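Local coordinates for CBS domain-containing protein (Listeria monocytogenes, PDB 6XNU) that binds cyclic di-AMP, probably through its paired CBS domains, and takes part in (p)ppGpp and cyclic di-AMP homeostasis, at residues F107-D112 with C130-D135; D29-A34 with G140-R145; H48-L53 with I74-I79; N44-A49 with E92-L97. One frame throughout, in Å; residues are numbered along the deposited sequence.

Contact 1: F107-D112 with C130-D135; sequences FPVIKD and CVVDSD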
loop_
_atom_site.group_PDB
_atom_site.type_symbol
_atom_site.label_atom_id
_atom_site.label_comp_id
_atom_site.label_asym_id
_atom_site.label_seq_id
_atom_site.Cartn_x
_atom_site.Cartn_y
_atom_site.Cartn_z
ATOM N N PHE A 107 6.666 15.067 2.332
ATOM C CA PHE A 107 7.182 13.804 1.819
ATOM C C PHE A 107 8.666 13.941 1.471
ATOM O O PHE A 107 9.115 15.032 1.107
ATOM C CB PHE A 107 6.403 13.337 0.577
ATOM C CG PHE A 107 6.282 14.385 -0.486
ATOM C CD1 PHE A 107 7.275 14.552 -1.435
ATOM C CD2 PHE A 107 5.176 15.219 -0.531
ATOM C CE1 PHE A 107 7.171 15.538 -2.408
ATOM C CE2 PHE A 107 5.063 16.200 -1.500
ATOM C CZ PHE A 107 6.058 16.360 -2.440
ATOM N N PRO A 108 9.421 12.861 1.580
ATOM C CA PRO A 108 10.823 12.906 1.149
ATOM C C PRO A 108 10.929 12.748 -0.359
ATOM O O PRO A 108 10.025 12.242 -1.025
ATOM C CB PRO A 108 11.444 11.710 1.873
ATOM C CG PRO A 108 10.321 10.720 1.940
ATOM C CD PRO A 108 9.044 11.527 2.082
ATOM N N VAL A 109 12.060 13.205 -0.898
ATOM C CA VAL A 109 12.368 12.995 -2.306
ATOM C C VAL A 109 13.821 12.573 -2.449
ATOM O O VAL A 109 14.645 12.774 -1.556
ATOM C CB VAL A 109 12.092 14.237 -3.184
ATOM C CG1 VAL A 109 10.616 14.632 -3.134
ATOM C CG2 VAL A 109 12.980 15.404 -2.758
ATOM N N ILE A 110 14.113 11.974 -3.602
ATOM C CA ILE A 110 15.455 11.585 -4.022
ATOM C C ILE A 110 15.821 12.460 -5.212
ATOM O O ILE A 110 15.045 12.572 -6.166
ATOM C CB ILE A 110 15.505 10.092 -4.405
ATOM C CG1 ILE A 110 15.299 9.202 -3.176
ATOM C CG2 ILE A 110 16.797 9.748 -5.123
ATOM C CD1 ILE A 110 14.803 7.788 -3.517
ATOM N N LYS A 111 16.981 13.111 -5.150
ATOM C CA LYS A 111 17.401 13.957 -6.256
ATOM C C LYS A 111 18.600 13.399 -7.006
ATOM O O LYS A 111 18.958 13.934 -8.062
ATOM C CB LYS A 111 17.713 15.375 -5.749
ATOM C CG LYS A 111 16.515 16.069 -5.115
ATOM C CD LYS A 111 16.403 17.507 -5.577
ATOM C CE LYS A 111 15.856 18.403 -4.479
ATOM N NZ LYS A 111 15.889 19.835 -4.882
ATOM N N ASP A 112 19.212 12.336 -6.498
ATOM C CA ASP A 112 20.375 11.706 -7.099
ATOM C C ASP A 112 20.563 10.358 -6.428
ATOM O O ASP A 112 20.002 10.095 -5.358
ATOM C CB ASP A 112 21.637 12.558 -6.931
ATOM C CG ASP A 112 21.994 12.771 -5.475
ATOM O OD1 ASP A 112 22.629 11.876 -4.880
ATOM O OD2 ASP A 112 21.622 13.830 -4.921
ATOM N N CYS A 130 9.781 9.223 -4.052
ATOM C CA CYS A 130 9.739 9.835 -5.368
ATOM C C CYS A 130 11.123 10.348 -5.761
ATOM O O CYS A 130 11.876 10.833 -4.913
ATOM C CB CYS A 130 8.755 10.989 -5.336
ATOM S SG CYS A 130 7.032 10.431 -5.315
ATOM N N VAL A 131 11.449 10.234 -7.051
ATOM C CA VAL A 131 12.675 10.789 -7.634
ATOM C C VAL A 131 12.300 12.036 -8.423
ATOM O O VAL A 131 11.342 12.018 -9.205
ATOM C CB VAL A 131 13.385 9.770 -8.541
ATOM C CG1 VAL A 131 14.680 10.346 -9.095
ATOM C CG2 VAL A 131 13.672 8.472 -7.780
ATOM N N VAL A 132 13.040 13.127 -8.206
ATOM C CA VAL A 132 12.790 14.387 -8.901
ATOM C C VAL A 132 14.130 14.945 -9.338
ATOM O O VAL A 132 15.179 14.580 -8.806
ATOM C CB VAL A 132 12.042 15.437 -8.036
ATOM C CG1 VAL A 132 10.700 14.880 -7.510
ATOM C CG2 VAL A 132 12.918 15.922 -6.894
ATOM N N ASP A 133 14.095 15.828 -10.325
ATOM C CA ASP A 133 15.341 16.479 -10.706
ATOM C C ASP A 133 15.449 17.798 -9.931
ATOM O O ASP A 133 14.625 18.100 -9.062
ATOM C CB ASP A 133 15.416 16.591 -12.231
ATOM C CG ASP A 133 14.631 17.738 -12.775
ATOM O OD1 ASP A 133 13.855 18.327 -12.012
ATOM O OD2 ASP A 133 14.803 18.063 -13.971
ATOM N N SER A 134 16.468 18.613 -10.226
ATOM C CA SER A 134 16.711 19.770 -9.368
ATOM C C SER A 134 15.580 20.797 -9.405
ATOM O O SER A 134 15.445 21.571 -8.451
ATOM C CB SER A 134 18.040 20.434 -9.736
ATOM O OG SER A 134 18.240 20.452 -11.139
ATOM N N ASP A 135 14.748 20.820 -10.450
ATOM C CA ASP A 135 13.602 21.725 -10.485
ATOM C C ASP A 135 12.289 21.029 -10.115
ATOM O O ASP A 135 11.212 21.536 -10.438
ATOM C CB ASP A 135 13.506 22.427 -11.851
ATOM C CG ASP A 135 12.849 21.581 -12.945
ATOM O OD1 ASP A 135 12.847 20.347 -12.862
ATOM O OD2 ASP A 135 12.320 22.162 -13.918
HETATM O O HOH W 1 8.217 10.572 -1.983
#

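Contact 2: D29-A34 with G140-R145; sequences DSMISA and GIVTRR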
loop_
_atom_site.group_PDB
_atom_site.type_symbol
_atom_site.label_atom_id
_atom_site.label_comp_id
_atom_site.label_asym_id
_atom_site.label_seq_id
_atom_site.Cartn_x
_atom_site.Cartn_y
_atom_site.Cartn_z
ATOM N N ASP A 29 19.060 1.854 -11.402
ATOM C CA ASP A 29 18.416 1.094 -12.468
ATOM C C ASP A 29 17.061 0.532 -12.047
ATOM O O ASP A 29 16.238 0.220 -12.915
ATOM C CB ASP A 29 19.325 -0.044 -12.945
ATOM C CG ASP A 29 20.541 0.454 -13.717
ATOM O OD1 ASP A 29 20.577 1.645 -14.102
ATOM O OD2 ASP A 29 21.464 -0.354 -13.939
ATOM N N SER A 30 16.800 0.408 -10.744
ATOM C CA SER A 30 15.516 -0.106 -10.276
ATOM C C SER A 30 14.402 0.936 -10.267
ATOM O O SER A 30 13.247 0.572 -10.012
ATOM C CB SER A 30 15.649 -0.665 -8.863
ATOM O OG SER A 30 15.647 0.388 -7.919
ATOM N N MET A 31 14.719 2.210 -10.486
ATOM C CA MET A 31 13.676 3.229 -10.450
ATOM C C MET A 31 12.592 2.887 -11.459
ATOM O O MET A 31 12.885 2.522 -12.602
ATOM C CB MET A 31 14.255 4.611 -10.753
ATOM C CG MET A 31 13.218 5.709 -10.650
ATOM S SD MET A 31 13.846 7.329 -11.186
ATOM C CE MET A 31 13.867 7.106 -12.959
ATOM N N ILE A 32 11.341 2.986 -11.023
ATOM C CA ILE A 32 10.200 2.847 -11.923
ATOM C C ILE A 32 9.973 4.187 -12.602
ATOM O O ILE A 32 9.722 5.188 -11.925
ATOM C CB ILE A 32 8.950 2.392 -11.163
ATOM C CG1 ILE A 32 9.209 1.027 -10.501
ATOM C CG2 ILE A 32 7.755 2.309 -12.103
ATOM C CD1 ILE A 32 8.230 0.715 -9.414
ATOM N N SER A 33 10.067 4.211 -13.930
ATOM C CA SER A 33 9.996 5.450 -14.700
ATOM C C SER A 33 8.632 6.114 -14.529
ATOM O O SER A 33 7.602 5.449 -14.395
ATOM C CB SER A 33 10.245 5.163 -16.183
ATOM O OG SER A 33 11.576 4.736 -16.400
ATOM N N ALA A 34 8.626 7.452 -14.598
ATOM C CA ALA A 34 7.412 8.202 -14.276
ATOM C C ALA A 34 6.213 7.802 -15.131
ATOM O O ALA A 34 5.075 7.827 -14.644
ATOM C CB ALA A 34 7.669 9.708 -14.436
ATOM N N GLY A 140 10.212 9.469 -11.342
ATOM C CA GLY A 140 9.929 8.078 -11.074
ATOM C C GLY A 140 9.918 7.823 -9.577
ATOM O O GLY A 140 9.946 8.750 -8.772
ATOM N N ILE A 141 9.851 6.539 -9.223
ATOM C CA ILE A 141 9.849 6.149 -7.818
ATOM C C ILE A 141 10.842 5.018 -7.608
ATOM O O ILE A 141 11.145 4.243 -8.523
ATOM C CB ILE A 141 8.443 5.740 -7.304
ATOM C CG1 ILE A 141 7.942 4.492 -8.021
ATOM C CG2 ILE A 141 7.439 6.911 -7.435
ATOM C CD1 ILE A 141 6.637 3.964 -7.436
ATOM N N VAL A 142 11.386 4.963 -6.396
ATOM C CA VAL A 142 12.175 3.830 -5.922
ATOM C C VAL A 142 11.369 3.160 -4.819
ATOM O O VAL A 142 10.822 3.849 -3.953
ATOM C CB VAL A 142 13.555 4.287 -5.408
ATOM C CG1 VAL A 142 14.316 3.119 -4.812
ATOM C CG2 VAL A 142 14.354 4.914 -6.536
ATOM N N THR A 143 11.270 1.824 -4.848
ATOM C CA THR A 143 10.482 1.118 -3.847
ATOM C C THR A 143 11.366 0.185 -3.025
ATOM O O THR A 143 12.555 -0.006 -3.297
ATOM C CB THR A 143 9.317 0.322 -4.474
ATOM O OG1 THR A 143 9.767 -0.958 -4.953
ATOM C CG2 THR A 143 8.671 1.110 -5.627
ATOM N N ARG A 144 10.748 -0.401 -1.999
ATOM C CA ARG A 144 11.464 -1.319 -1.117
ATOM C C ARG A 144 11.866 -2.606 -1.814
ATOM O O ARG A 144 12.778 -3.304 -1.334
ATOM C CB ARG A 144 10.589 -1.665 0.078
ATOM C CG ARG A 144 10.546 -0.621 1.150
ATOM C CD ARG A 144 9.546 -1.055 2.196
ATOM N NE ARG A 144 9.475 -0.126 3.320
ATOM C CZ ARG A 144 8.433 -0.046 4.135
ATOM N NH1 ARG A 144 7.389 -0.838 3.936
ATOM N NH2 ARG A 144 8.437 0.808 5.149
ATOM N N ARG A 145 11.217 -2.948 -2.930
ATOM C CA ARG A 145 11.429 -4.261 -3.533
ATOM C C ARG A 145 12.887 -4.480 -3.923
ATOM O O ARG A 145 13.407 -5.591 -3.771
ATOM C CB ARG A 145 10.524 -4.438 -4.749
ATOM C CG ARG A 145 10.738 -5.757 -5.471
ATOM C CD ARG A 145 9.571 -6.036 -6.393
ATOM N NE ARG A 145 9.661 -7.350 -7.022
ATOM C CZ ARG A 145 10.322 -7.591 -8.145
ATOM N NH1 ARG A 145 10.958 -6.604 -8.766
ATOM N NH2 ARG A 145 10.349 -8.820 -8.645
HETATM O O HOH W 2 13.025 0.824 -7.197
#

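Contact 3: H48-L53 with I74-I79; sequences HALLVL and ISAAMI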
loop_
_atom_site.group_PDB
_atom_site.type_symbol
_atom_site.label_atom_id
_atom_site.label_comp_id
_atom_site.label_asym_id
_atom_site.label_seq_id
_atom_site.Cartn_x
_atom_site.Cartn_y
_atom_site.Cartn_z
ATOM N N HIS A 48 -12.276 12.015 -9.483
ATOM C CA HIS A 48 -11.303 11.621 -10.496
ATOM C C HIS A 48 -10.113 10.904 -9.864
ATOM O O HIS A 48 -9.670 9.861 -10.361
ATOM C CB HIS A 48 -10.834 12.846 -11.281
ATOM C CG HIS A 48 -9.850 12.523 -12.362
ATOM N ND1 HIS A 48 -8.504 12.796 -12.253
ATOM C CD2 HIS A 48 -10.016 11.922 -13.564
ATOM C CE1 HIS A 48 -7.883 12.392 -13.346
ATOM N NE2 HIS A 48 -8.779 11.862 -14.160
ATOM N N ALA A 49 -9.598 11.438 -8.754
ATOM C CA ALA A 49 -8.458 10.808 -8.089
ATOM C C ALA A 49 -8.788 9.392 -7.632
ATOM O O ALA A 49 -7.946 8.487 -7.720
ATOM C CB ALA A 49 -8.005 11.659 -6.904
ATOM N N LEU A 50 -10.007 9.180 -7.125
ATOM C CA LEU A 50 -10.391 7.848 -6.674
ATOM C C LEU A 50 -10.388 6.860 -7.833
ATOM O O LEU A 50 -9.975 5.701 -7.683
ATOM C CB LEU A 50 -11.773 7.914 -6.014
ATOM C CG LEU A 50 -12.030 7.156 -4.719
ATOM C CD1 LEU A 50 -10.909 7.323 -3.689
ATOM C CD2 LEU A 50 -13.372 7.625 -4.147
ATOM N N LEU A 51 -10.840 7.309 -9.004
ATOM C CA LEU A 51 -10.821 6.459 -10.186
ATOM C C LEU A 51 -9.394 6.090 -10.567
ATOM O O LEU A 51 -9.086 4.916 -10.792
ATOM C CB LEU A 51 -11.526 7.167 -11.338
ATOM C CG LEU A 51 -11.460 6.542 -12.728
ATOM C CD1 LEU A 51 -12.236 5.236 -12.752
ATOM C CD2 LEU A 51 -12.017 7.526 -13.751
ATOM N N VAL A 52 -8.503 7.086 -10.629
ATOM C CA VAL A 52 -7.112 6.806 -10.981
ATOM C C VAL A 52 -6.495 5.837 -9.983
ATOM O O VAL A 52 -5.838 4.858 -10.359
ATOM C CB VAL A 52 -6.301 8.113 -11.068
ATOM C CG1 VAL A 52 -4.822 7.782 -11.269
ATOM C CG2 VAL A 52 -6.821 8.988 -12.186
ATOM N N LEU A 53 -6.685 6.100 -8.690
ATOM C CA LEU A 53 -6.130 5.219 -7.665
ATOM C C LEU A 53 -6.649 3.798 -7.812
ATOM O O LEU A 53 -5.898 2.835 -7.649
ATOM C CB LEU A 53 -6.478 5.746 -6.277
ATOM C CG LEU A 53 -5.565 6.844 -5.739
ATOM C CD1 LEU A 53 -6.339 7.611 -4.684
ATOM C CD2 LEU A 53 -4.273 6.265 -5.163
ATOM N N ILE A 74 -1.202 11.333 -2.672
ATOM C CA ILE A 74 -2.602 11.157 -2.314
ATOM C C ILE A 74 -2.963 9.676 -2.322
ATOM O O ILE A 74 -2.449 8.888 -3.123
ATOM C CB ILE A 74 -3.534 11.978 -3.243
ATOM C CG1 ILE A 74 -4.953 12.066 -2.673
ATOM C CG2 ILE A 74 -3.541 11.411 -4.661
ATOM C CD1 ILE A 74 -5.841 13.044 -3.448
ATOM N N SER A 75 -3.852 9.305 -1.403
ATOM C CA SER A 75 -4.327 7.936 -1.261
ATOM C C SER A 75 -5.837 7.937 -1.084
ATOM O O SER A 75 -6.456 8.961 -0.796
ATOM C CB SER A 75 -3.692 7.245 -0.059
ATOM O OG SER A 75 -4.190 7.820 1.140
ATOM N N ALA A 76 -6.430 6.749 -1.227
ATOM C CA ALA A 76 -7.859 6.610 -0.973
ATOM C C ALA A 76 -8.216 6.945 0.470
ATOM O O ALA A 76 -9.294 7.499 0.724
ATOM C CB ALA A 76 -8.322 5.193 -1.310
ATOM N N ALA A 77 -7.336 6.630 1.427
ATOM C CA ALA A 77 -7.650 6.924 2.822
ATOM C C ALA A 77 -7.705 8.426 3.063
ATOM O O ALA A 77 -8.570 8.910 3.798
ATOM C CB ALA A 77 -6.630 6.273 3.752
ATOM N N MET A 78 -6.805 9.182 2.432
ATOM C CA MET A 78 -6.837 10.635 2.579
ATOM C C MET A 78 -8.120 11.211 2.004
ATOM O O MET A 78 -8.718 12.131 2.579
ATOM C CB MET A 78 -5.637 11.261 1.873
ATOM C CG MET A 78 -4.294 10.882 2.410
ATOM S SD MET A 78 -3.030 11.643 1.366
ATOM C CE MET A 78 -1.666 10.513 1.618
ATOM N N ILE A 79 -8.550 10.681 0.862
ATOM C CA ILE A 79 -9.761 11.166 0.208
ATOM C C ILE A 79 -10.990 10.842 1.049
ATOM O O ILE A 79 -11.839 11.707 1.301
ATOM C CB ILE A 79 -9.860 10.554 -1.202
ATOM C CG1 ILE A 79 -8.787 11.148 -2.119
ATOM C CG2 ILE A 79 -11.265 10.683 -1.760
ATOM C CD1 ILE A 79 -8.607 10.379 -3.407
#

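Contact 4: N44-A49 with E92-L97; sequences NNLEHA and ERLEDL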
loop_
_atom_site.group_PDB
_atom_site.type_symbol
_atom_site.label_atom_id
_atom_site.label_comp_id
_atom_site.label_asym_id
_atom_site.label_seq_id
_atom_site.Cartn_x
_atom_site.Cartn_y
_atom_site.Cartn_z
ATOM N N ASN A 44 -7.568 18.604 -10.079
ATOM C CA ASN A 44 -8.424 17.432 -10.222
ATOM C C ASN A 44 -9.313 17.294 -8.994
ATOM O O ASN A 44 -8.887 17.582 -7.874
ATOM C CB ASN A 44 -7.584 16.153 -10.366
ATOM C CG ASN A 44 -6.999 15.968 -11.757
ATOM O OD1 ASN A 44 -6.121 15.127 -11.955
ATOM N ND2 ASN A 44 -7.487 16.738 -12.724
ATOM N N ASN A 45 -10.552 16.851 -9.198
ATOM C CA ASN A 45 -11.393 16.606 -8.039
ATOM C C ASN A 45 -11.115 15.214 -7.473
ATOM O O ASN A 45 -10.374 14.411 -8.053
ATOM C CB ASN A 45 -12.881 16.801 -8.376
ATOM C CG ASN A 45 -13.418 15.775 -9.355
ATOM O OD1 ASN A 45 -13.263 14.571 -9.176
ATOM N ND2 ASN A 45 -14.107 16.259 -10.385
ATOM N N LEU A 46 -11.701 14.945 -6.302
ATOM C CA LEU A 46 -11.415 13.697 -5.589
ATOM C C LEU A 46 -12.104 12.490 -6.208
ATOM O O LEU A 46 -11.637 11.359 -6.028
ATOM C CB LEU A 46 -11.817 13.819 -4.119
ATOM C CG LEU A 46 -11.124 14.915 -3.311
ATOM C CD1 LEU A 46 -11.398 14.717 -1.831
ATOM C CD2 LEU A 46 -9.620 14.960 -3.587
ATOM N N GLU A 47 -13.218 12.690 -6.914
ATOM C CA GLU A 47 -13.818 11.575 -7.636
ATOM C C GLU A 47 -12.886 11.085 -8.739
ATOM O O GLU A 47 -12.678 9.875 -8.895
ATOM C CB GLU A 47 -15.187 11.978 -8.200
ATOM C CG GLU A 47 -15.756 10.982 -9.214
ATOM C CD GLU A 47 -17.183 10.552 -8.908
ATOM O OE1 GLU A 47 -17.908 11.313 -8.231
ATOM O OE2 GLU A 47 -17.581 9.449 -9.353
ATOM N N HIS A 48 -12.276 12.015 -9.483
ATOM C CA HIS A 48 -11.303 11.621 -10.496
ATOM C C HIS A 48 -10.113 10.904 -9.864
ATOM O O HIS A 48 -9.670 9.861 -10.361
ATOM C CB HIS A 48 -10.834 12.846 -11.281
ATOM C CG HIS A 48 -9.850 12.523 -12.362
ATOM N ND1 HIS A 48 -8.504 12.796 -12.253
ATOM C CD2 HIS A 48 -10.016 11.922 -13.564
ATOM C CE1 HIS A 48 -7.883 12.392 -13.346
ATOM N NE2 HIS A 48 -8.779 11.862 -14.160
ATOM N N ALA A 49 -9.598 11.438 -8.754
ATOM C CA ALA A 49 -8.458 10.808 -8.089
ATOM C C ALA A 49 -8.788 9.392 -7.632
ATOM O O ALA A 49 -7.946 8.487 -7.720
ATOM C CB ALA A 49 -8.005 11.659 -6.904
ATOM N N GLU A 92 -21.064 12.442 -2.115
ATOM C CA GLU A 92 -21.464 13.534 -2.997
ATOM C C GLU A 92 -20.430 14.654 -3.017
ATOM O O GLU A 92 -20.298 15.356 -4.025
ATOM C CB GLU A 92 -22.834 14.075 -2.573
ATOM C CG GLU A 92 -22.828 14.875 -1.270
ATOM C CD GLU A 92 -23.098 14.019 -0.040
ATOM O OE1 GLU A 92 -23.135 14.580 1.080
ATOM O OE2 GLU A 92 -23.270 12.789 -0.186
ATOM N N ARG A 93 -19.668 14.820 -1.931
ATOM C CA ARG A 93 -18.691 15.897 -1.837
ATOM C C ARG A 93 -17.425 15.644 -2.651
ATOM O O ARG A 93 -16.626 16.574 -2.809
ATOM C CB ARG A 93 -18.312 16.128 -0.373
ATOM C CG ARG A 93 -19.445 16.664 0.486
ATOM C CD ARG A 93 -18.938 17.048 1.861
ATOM N NE ARG A 93 -18.228 18.324 1.859
ATOM C CZ ARG A 93 -17.158 18.577 2.604
ATOM N NH1 ARG A 93 -16.569 19.764 2.547
ATOM N NH2 ARG A 93 -16.672 17.636 3.402
ATOM N N LEU A 94 -17.218 14.424 -3.160
ATOM C CA LEU A 94 -15.997 14.133 -3.912
ATOM C C LEU A 94 -15.901 15.005 -5.153
ATOM O O LEU A 94 -14.806 15.422 -5.550
ATOM C CB LEU A 94 -15.956 12.658 -4.303
ATOM C CG LEU A 94 -15.912 11.687 -3.134
ATOM C CD1 LEU A 94 -16.215 10.282 -3.608
ATOM C CD2 LEU A 94 -14.540 11.752 -2.488
ATOM N N GLU A 95 -17.048 15.293 -5.773
ATOM C CA GLU A 95 -17.092 16.145 -6.955
ATOM C C GLU A 95 -16.513 17.525 -6.689
ATOM O O GLU A 95 -15.955 18.148 -7.600
ATOM C CB GLU A 95 -18.542 16.258 -7.423
ATOM C CG GLU A 95 -18.768 16.899 -8.775
ATOM C CD GLU A 95 -20.238 16.873 -9.154
ATOM O OE1 GLU A 95 -20.891 15.835 -8.896
ATOM O OE2 GLU A 95 -20.745 17.885 -9.689
ATOM N N ASP A 96 -16.637 18.024 -5.459
ATOM C CA ASP A 96 -16.349 19.425 -5.175
ATOM C C ASP A 96 -14.971 19.670 -4.578
ATOM O O ASP A 96 -14.451 20.784 -4.706
ATOM C CB ASP A 96 -17.408 20.000 -4.222
ATOM C CG ASP A 96 -18.824 19.876 -4.769
ATOM O OD1 ASP A 96 -19.727 19.505 -3.988
ATOM O OD2 ASP A 96 -19.037 20.155 -5.971
ATOM N N LEU A 97 -14.369 18.676 -3.927
ATOM C CA LEU A 97 -13.065 18.848 -3.313
ATOM C C LEU A 97 -11.973 18.562 -4.339
ATOM O O LEU A 97 -12.170 17.776 -5.268
ATOM C CB LEU A 97 -12.912 17.922 -2.105
ATOM C CG LEU A 97 -13.840 18.201 -0.919
ATOM C CD1 LEU A 97 -14.260 16.903 -0.243
ATOM C CD2 LEU A 97 -13.136 19.122 0.064
#

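Contact 1: F107-D112 with C130-D135
Ile-110, Lys-111 and Val-132 bury the most surface here, about 64 Å² each. Ile-110 is held through both of its backbone polar atoms. Its N donates to Cys-130 O at 2.8 Å. Its O accepts from Val-132 N at 2.9 Å, and this bond is the straighter one, 166° at the hydrogen. The two bonds straddle Val-131, as expected for parallel strands. The side chains of Ile-110 and Val-131 share one face of the sheet, where Ile-110 CB lies 4.2 Å from Val-131 CG2. Ile-119 of helix 116-125 also packs against Ile-110.

Val-132 packs beside Val-109 and Lys-111 rather than on the Ile-110 side chain. Its chi1 of -57° sets CG2 between the backbone N and the carbonyl carbon, so that this methyl faces strand 109-110. Val-132 CG2 meets Val-109 CB at 4.2 Å, the two side chains crossing at about a right angle. The same methyl lies 4.0 Å from Lys-111 CG. Lys-111 then bends and runs on past the end of the strand, bringing its CD within 4.0 Å of Asp-133 O. Its backbone adds a nearly straight CA-H...O contact, with Lys-111 CA 3.4 Å from Val-132 O.

At the opposite end no direct backbone bond joins Pro-108 and Cys-130. Water 1 bridges them, donating to Pro-108 O at 2.6 Å and accepting from Cys-130 N. Leu-70 of strand 70-75 covers Cys-130 and Val-132. This is the parallel strand pairing of a beta-alpha-beta unit, strand 109-110, helix 116-125 and strand 128-132, within the CBS domain.

Contact 2: D29-A34 with G140-R145
Met-31 has its CG trans to the backbone N (chi1 -177°), and this sends the side chain across the backbone of strand 138-143. Met-31 CG comes to 3.3 Å from Ile-141 O. The chain then turns at chi3, with SD set 4.0 Å from Gly-140 CA. Ile-141 is turned differently: chi1 of 64° places its CG1 between the backbone N and the carbonyl carbon. There Ile-141 CG1 touches Ile-32 CB at 3.9 Å. The two isoleucines lie side by side and point the same way. Ile-32 reaches further along the strand, and its CD1 meets Thr-143 CG2 at 3.8 Å.

The backbones of Ile-32 and Ile-141 form an antiparallel hydrogen-bonded pair. Ile-32 N donates to Ile-141 O at 2.8 Å. Ile-141 N returns a bond to Ile-32 O at 3.0 Å, in the carbonyl plane. Strand 32-33 is an outer strand, within this chain, of the four-stranded sheet with strands 138-143, 128-132 and 109-110. This is consistent with the CBS-pair fold, where an early strand completes the sheet of the later CBS domain. Gly-140 lies against the carbonyl of Ile-32, and its backbone angles are ones that call for glycine.

Tyr-58 covers the isoleucine face. Beyond the paired residues, water 2 joins the segments. It donates to Ser-30 OG at 2.8 Å and accepts from Thr-143 N at 3.1 Å. Ser-30 OG is also bonded to Leu-27 O. Thr-143 OG1 accepts from Arg-145 N, a capping bond at the turn into helix 145-161. Arg-145 NE forms a salt bridge with Asp-125 of the second subunit.

Contact 3: H48-L53 with I74-I79
Helix 46-56 packs on the junction of strand 70-75 and helix 76-82, in the helical layer over a three-stranded sheet of this CBS-pair protein. No hydrogen bond crosses; side-chain methyls do the touching. Ile-79 makes the most side-chain contacts. Its chi1 of -70° sets CG1 trans to the carbonyl carbon and carries CD1 toward helix 46-56. Ile-79 CD1 touches Ala-49 CB at 3.8 Å. It also meets Leu-50 CD1 and Leu-53 CD1, each at 3.8 Å, so three residues of helix 46-56 touch this methyl. Leu-50 and Ile-79 cross at a slant. Leu-50 CD1 also lies 4.1 Å from Ala-76 CB. On the strand, Ile-74 CD1 lies 4.3 Å from Ala-49 CB.

Ile-61 of strand 60-64 touches both Leu-53 and Ile-74. Ala-76 packs on Ala-76 of the second subunit, and Leu-50 on Phe-91 of that subunit, so the dimer interface borders this core. Ser-75 is the N-cap of helix 76-82, its OG accepting from Met-78 N at 3.2 Å. Beside this cap the two methyls of Leu-53 divide: CD2 lies 3.8 Å from Ile-74 O, and CD1 is 3.6 Å from Ala-76 N.

Contact 4: N44-A49 with E92-L97
Leu-46 meets Leu-94 and Leu-97 at the Asn-45-capped start of helix 46-56 in the CBS-pair fold, which rests on the loop between helices 76-82 and 99-102. From its base outward, Leu-46 CB lies against Leu-94 CD2 at 3.8 Å and also meets Leu-94 O. Its chi1 of -60° sends the chain on toward Leu-97. Leu-46 CG is 3.7 Å from Leu-97 CB and also meets Leu-97 O. At the tip, Leu-46 CD1 touches Leu-97 CB at 3.6 Å and comes near Leu-97 CD1 as well, the two leucines crossing at a slant. Leu-46 CD2 is farther from the loop, with Leu-97 O its nearest partner there. Val-99 and Val-102 of helix 99-102 also pack on this side chain.

The helix end also bonds to the loop through its backbone, but weakly. Leu-46 N points between two carbonyls, with Leu-97 O at 3.1 Å and Leu-94 O at 3.2 Å, and both bonds are bent. Glu-47 N makes a third weak bond to Leu-94 O. Phe-91 of the second subunit packs on Leu-94. Asn-45 CB sits over the loop, 3.4 Å from Glu-95 O, while its OD1 turns back to accept from His-48 N at 2.8 Å, 166° at the hydrogen.

How the contacts relate
The contacts fall into two groups. Contacts 1 and 2 share one sheet, their centres 12 Å apart, and are joined by a probable hydrogen bond from Val-131 N to Gly-140 O at 2.7 Å. Val-131 CG2 also packs on Met-31 and Val-142. Contacts 3 and 4 both use helix 46-56, with centres 9 Å apart. Ile-79 CG2 meets Leu-94 CD2 there at 3.5 Å, merging the two cores. The groups lie far apart: the centres of contacts 2 and 4 are 29 Å from each other. Contacts 2, 3 and 4 reach the second subunit. None of the four can be assigned to the cyclic di-AMP site.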